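Local coordinates for protein fiber (Human adenovirus 35, PDB 2QLK) that forms the trimeric head of the viral fibre, which attaches the virus to host cells by binding the receptor CD46, at residues M124-T135 against L166-Y177. Numbering follows the deposited sequence.
Sequences MPSTTAYPFNTT and LNSRMISSNVAY
N167 inserts its amide between P125 and Y130, and its CB lies over one face of the F132 ring, 3.8 Å from the ring centroid and displaced toward the rim. With chi1 at -61°, CG stands beside the backbone N and carries the amide away from that ring into the turn P125-Y130. There OD1 passes P125 CG and accepts from the backbone N of A178, while both protons of ND2 are used across the contact. One bond runs to Y130 O (2.9 Å from ND2), in the carbonyl plane and nearly straight at 165°; the other goes to P125 O (3.0 Å from ND2), equally straight, but meets that carbonyl from above its plane. Both acceptors lie close to the amide plane; with the A178 bond at OD1, three hydrogen bonds hold this buried amide and fix its rotation.

M170 covers the opposite face of F132: its chain bends at chi3 (74°), bringing CE to 3.5 Å from the ring centroid. F132 is thus sandwiched between N167 CB and the methionine methyl, while A176 O lies at its edge. Two further CH-pi contacts extend the packing. L166 CD1 sits over the centre of the Y130 ring, 3.3 Å from its centroid, with A129 CB on the other face, and M124 CB sits over the Y177 ring at 3.6 Å from its centroid. Y130 OH is hydrogen-bonded to I208 N and to Y61 OH of the second subunit, linking this packing to the trimer interface. The N167 amide thus ties the loop before strand 142-150 to the one between strands 157-166 and 177-186, in the antiparallel beta-sandwich of the adenovirus fibre knob.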
loop_
_atom_site.group_PDB
_atom_site.type_symbol
_atom_site.label_atom_id
_atom_site.label_comp_id
_atom_site.label_asym_id
_atom_site.label_seq_id
_atom_site.Cartn_x
_atom_site.Cartn_y
_atom_site.Cartn_z
ATOM N N MET A 124 -6.484 -10.381 -14.748
ATOM C CA MET A 124 -7.660 -10.772 -13.986
ATOM C C MET A 124 -7.347 -11.467 -12.674
ATOM O O MET A 124 -6.299 -12.100 -12.532
ATOM C CB MET A 124 -8.532 -11.685 -14.849
ATOM C CG MET A 124 -9.036 -11.038 -16.135
ATOM S SD MET A 124 -10.348 -9.788 -15.819
ATOM C CE MET A 124 -9.532 -8.362 -16.291
ATOM N N PRO A 125 -8.243 -11.332 -11.688
ATOM C CA PRO A 125 -8.119 -11.938 -10.361
ATOM C C PRO A 125 -8.303 -13.448 -10.406
ATOM O O PRO A 125 -9.364 -13.952 -10.828
ATOM C CB PRO A 125 -9.252 -11.283 -9.565
ATOM C CG PRO A 125 -10.262 -10.948 -10.642
ATOM C CD PRO A 125 -9.384 -10.401 -11.727
ATOM N N SER A 126 -7.280 -14.165 -9.954
ATOM C CA SER A 126 -7.322 -15.621 -9.904
ATOM C C SER A 126 -8.621 -16.179 -9.313
ATOM O O SER A 126 -8.996 -15.845 -8.175
ATOM C CB SER A 126 -6.135 -16.137 -9.085
ATOM O OG SER A 126 -6.403 -17.435 -8.573
ATOM N N THR A 127 -9.305 -17.042 -10.075
ATOM C CA THR A 127 -10.554 -17.631 -9.585
ATOM C C THR A 127 -10.265 -18.699 -8.556
ATOM O O THR A 127 -11.176 -19.221 -7.916
ATOM C CB THR A 127 -11.397 -18.249 -10.708
ATOM O OG1 THR A 127 -10.559 -19.055 -11.537
ATOM C CG2 THR A 127 -12.051 -17.147 -11.554
ATOM N N THR A 128 -8.982 -18.999 -8.392
ATOM C CA THR A 128 -8.524 -19.978 -7.421
ATOM C C THR A 128 -8.337 -19.231 -6.092
ATOM O O THR A 128 -8.924 -19.590 -5.061
ATOM C CB THR A 128 -7.175 -20.573 -7.861
ATOM O OG1 THR A 128 -7.299 -21.097 -9.185
ATOM C CG2 THR A 128 -6.743 -21.683 -6.925
ATOM N N ALA A 129 -7.517 -18.183 -6.129
ATOM C CA ALA A 129 -7.281 -17.384 -4.944
ATOM C C ALA A 129 -8.609 -16.752 -4.534
ATOM O O ALA A 129 -8.961 -16.762 -3.353
ATOM C CB ALA A 129 -6.244 -16.314 -5.230
ATOM N N TYR A 130 -9.370 -16.242 -5.508
ATOM C CA TYR A 130 -10.654 -15.596 -5.197
ATOM C C TYR A 130 -11.792 -16.322 -5.918
ATOM O O TYR A 130 -12.219 -15.925 -7.012
ATOM C CB TYR A 130 -10.585 -14.127 -5.619
ATOM C CG TYR A 130 -9.240 -13.516 -5.256
ATOM C CD1 TYR A 130 -8.842 -13.388 -3.920
ATOM C CD2 TYR A 130 -8.348 -13.119 -6.250
ATOM C CE1 TYR A 130 -7.569 -12.877 -3.581
ATOM C CE2 TYR A 130 -7.096 -12.623 -5.929
ATOM C CZ TYR A 130 -6.710 -12.507 -4.595
ATOM O OH TYR A 130 -5.454 -12.040 -4.321
ATOM N N PRO A 131 -12.304 -17.400 -5.298
ATOM C CA PRO A 131 -13.383 -18.213 -5.862
ATOM C C PRO A 131 -14.771 -17.586 -5.884
ATOM O O PRO A 131 -15.098 -16.750 -5.051
ATOM C CB PRO A 131 -13.333 -19.480 -5.005
ATOM C CG PRO A 131 -12.943 -18.935 -3.655
ATOM C CD PRO A 131 -11.846 -17.951 -4.008
ATOM N N PHE A 132 -15.579 -18.022 -6.851
ATOM C CA PHE A 132 -16.956 -17.562 -7.014
ATOM C C PHE A 132 -17.904 -18.347 -6.112
ATOM O O PHE A 132 -17.479 -19.223 -5.360
ATOM C CB PHE A 132 -17.395 -17.755 -8.466
ATOM C CG PHE A 132 -17.135 -16.574 -9.344
ATOM C CD1 PHE A 132 -17.873 -15.407 -9.191
ATOM C CD2 PHE A 132 -16.172 -16.630 -10.333
ATOM C CE1 PHE A 132 -17.654 -14.313 -10.017
ATOM C CE2 PHE A 132 -15.940 -15.537 -11.175
ATOM C CZ PHE A 132 -16.678 -14.381 -11.019
ATOM N N ASN A 133 -19.194 -18.034 -6.211
ATOM C CA ASN A 133 -20.244 -18.711 -5.446
ATOM C C ASN A 133 -19.810 -19.323 -4.115
ATOM O O ASN A 133 -20.015 -20.516 -3.883
ATOM C CB ASN A 133 -20.884 -19.805 -6.313
ATOM C CG ASN A 133 -21.757 -19.241 -7.422
ATOM O OD1 ASN A 133 -22.836 -18.700 -7.164
ATOM N ND2 ASN A 133 -21.293 -19.360 -8.663
ATOM N N THR A 134 -19.222 -18.507 -3.242
ATOM C CA THR A 134 -18.772 -18.977 -1.930
ATOM C C THR A 134 -18.838 -17.901 -0.848
ATOM O O THR A 134 -18.128 -16.896 -0.918
ATOM C CB THR A 134 -17.308 -19.493 -1.968
ATOM O OG1 THR A 134 -16.473 -18.518 -2.610
ATOM C CG2 THR A 134 -17.216 -20.829 -2.697
ATOM N N THR A 135 -19.696 -18.112 0.146
ATOM C CA THR A 135 -19.809 -17.176 1.259
ATOM C C THR A 135 -19.032 -17.815 2.407
ATOM O O THR A 135 -18.623 -17.141 3.356
ATOM C CB THR A 135 -21.272 -16.955 1.691
ATOM O OG1 THR A 135 -22.035 -16.479 0.577
ATOM C CG2 THR A 135 -21.342 -15.923 2.811
ATOM N N LEU A 166 -13.224 -9.271 -5.000
ATOM C CA LEU A 166 -12.783 -9.952 -6.207
ATOM C C LEU A 166 -13.666 -11.139 -6.561
ATOM O O LEU A 166 -13.958 -11.977 -5.708
ATOM C CB LEU A 166 -11.319 -10.400 -6.047
ATOM C CG LEU A 166 -10.359 -9.262 -5.652
ATOM C CD1 LEU A 166 -9.077 -9.867 -5.126
ATOM C CD2 LEU A 166 -10.104 -8.300 -6.834
ATOM N N ASN A 167 -14.106 -11.196 -7.821
ATOM C CA ASN A 167 -14.955 -12.298 -8.289
ATOM C C ASN A 167 -16.116 -12.539 -7.311
ATOM O O ASN A 167 -16.948 -11.661 -7.101
ATOM C CB ASN A 167 -14.103 -13.574 -8.466
ATOM C CG ASN A 167 -12.991 -13.393 -9.486
ATOM O OD1 ASN A 167 -13.085 -12.542 -10.382
ATOM N ND2 ASN A 167 -11.930 -14.183 -9.363
ATOM N N SER A 168 -16.189 -13.719 -6.714
ATOM C CA SER A 168 -17.266 -14.010 -5.751
ATOM C C SER A 168 -18.710 -14.037 -6.293
ATOM O O SER A 168 -19.334 -15.102 -6.341
ATOM C CB SER A 168 -17.208 -13.026 -4.582
ATOM O OG SER A 168 -18.364 -13.143 -3.769
ATOM N N ARG A 169 -19.253 -12.879 -6.673
ATOM C CA ARG A 169 -20.625 -12.827 -7.191
ATOM C C ARG A 169 -20.677 -12.525 -8.694
ATOM O O ARG A 169 -20.584 -11.366 -9.096
ATOM C CB ARG A 169 -21.441 -11.752 -6.460
ATOM C CG ARG A 169 -21.229 -11.641 -4.950
ATOM C CD ARG A 169 -21.721 -12.846 -4.171
ATOM N NE ARG A 169 -20.830 -13.993 -4.307
ATOM C CZ ARG A 169 -20.860 -15.062 -3.514
ATOM N NH1 ARG A 169 -21.738 -15.131 -2.523
ATOM N NH2 ARG A 169 -20.009 -16.060 -3.713
ATOM N N MET A 170 -20.831 -13.555 -9.524
ATOM C CA MET A 170 -20.911 -13.348 -10.972
ATOM C C MET A 170 -22.333 -12.960 -11.374
ATOM O O MET A 170 -23.157 -13.819 -11.686
ATOM C CB MET A 170 -20.480 -14.609 -11.744
ATOM C CG MET A 170 -21.162 -15.903 -11.323
ATOM S SD MET A 170 -20.771 -17.252 -12.454
ATOM C CE MET A 170 -19.078 -17.623 -11.984
ATOM N N ILE A 171 -22.605 -11.656 -11.355
ATOM C CA ILE A 171 -23.917 -11.111 -11.699
ATOM C C ILE A 171 -24.739 -12.038 -12.578
ATOM O O ILE A 171 -25.856 -12.417 -12.221
ATOM C CB ILE A 171 -23.789 -9.758 -12.428
ATOM C CG1 ILE A 171 -25.164 -9.287 -12.901
ATOM C CG2 ILE A 171 -22.840 -9.886 -13.605
ATOM C CD1 ILE A 171 -25.129 -8.042 -13.767
ATOM N N SER A 172 -24.180 -12.409 -13.726
ATOM C CA SER A 172 -24.891 -13.280 -14.650
ATOM C C SER A 172 -24.058 -13.685 -15.857
ATOM O O SER A 172 -22.887 -14.050 -15.746
ATOM C CB SER A 172 -26.153 -12.572 -15.142
ATOM O OG SER A 172 -25.810 -11.408 -15.877
ATOM N N SER A 173 -24.709 -13.609 -17.013
ATOM C CA SER A 173 -24.130 -13.939 -18.307
ATOM C C SER A 173 -22.934 -14.883 -18.250
ATOM O O SER A 173 -22.931 -15.877 -17.516
ATOM C CB SER A 173 -23.732 -12.650 -19.039
ATOM O OG SER A 173 -22.700 -11.965 -18.352
ATOM N N ASN A 174 -21.933 -14.555 -19.060
ATOM C CA ASN A 174 -20.699 -15.314 -19.146
ATOM C C ASN A 174 -19.613 -14.505 -18.420
ATOM O O ASN A 174 -18.505 -14.328 -18.931
ATOM C CB ASN A 174 -20.323 -15.531 -20.622
ATOM C CG ASN A 174 -19.733 -16.915 -20.891
ATOM O OD1 ASN A 174 -19.470 -17.278 -22.040
ATOM N ND2 ASN A 174 -19.525 -17.689 -19.831
ATOM N N VAL A 175 -19.957 -13.992 -17.237
ATOM C CA VAL A 175 -19.015 -13.233 -16.410
ATOM C C VAL A 175 -17.914 -14.200 -15.947
ATOM O O VAL A 175 -18.176 -15.116 -15.179
ATOM C CB VAL A 175 -19.705 -12.657 -15.141
ATOM C CG1 VAL A 175 -18.679 -11.960 -14.267
ATOM C CG2 VAL A 175 -20.817 -11.702 -15.519
ATOM N N ALA A 176 -16.691 -14.009 -16.423
ATOM C CA ALA A 176 -15.584 -14.867 -16.037
ATOM C C ALA A 176 -14.822 -14.306 -14.825
ATOM O O ALA A 176 -14.164 -15.063 -14.101
ATOM C CB ALA A 176 -14.628 -15.017 -17.199
ATOM N N TYR A 177 -14.900 -12.985 -14.623
ATOM C CA TYR A 177 -14.207 -12.308 -13.516
ATOM C C TYR A 177 -14.989 -11.087 -13.055
ATOM O O TYR A 177 -15.802 -10.556 -13.803
ATOM C CB TYR A 177 -12.827 -11.846 -13.965
ATOM C CG TYR A 177 -12.002 -12.946 -14.550
ATOM C CD1 TYR A 177 -11.360 -13.865 -13.730
ATOM C CD2 TYR A 177 -11.892 -13.099 -15.932
ATOM C CE1 TYR A 177 -10.625 -14.914 -14.266
ATOM C CE2 TYR A 177 -11.162 -14.144 -16.481
ATOM C CZ TYR A 177 -10.531 -15.046 -15.641
ATOM O OH TYR A 177 -9.797 -16.078 -16.170
#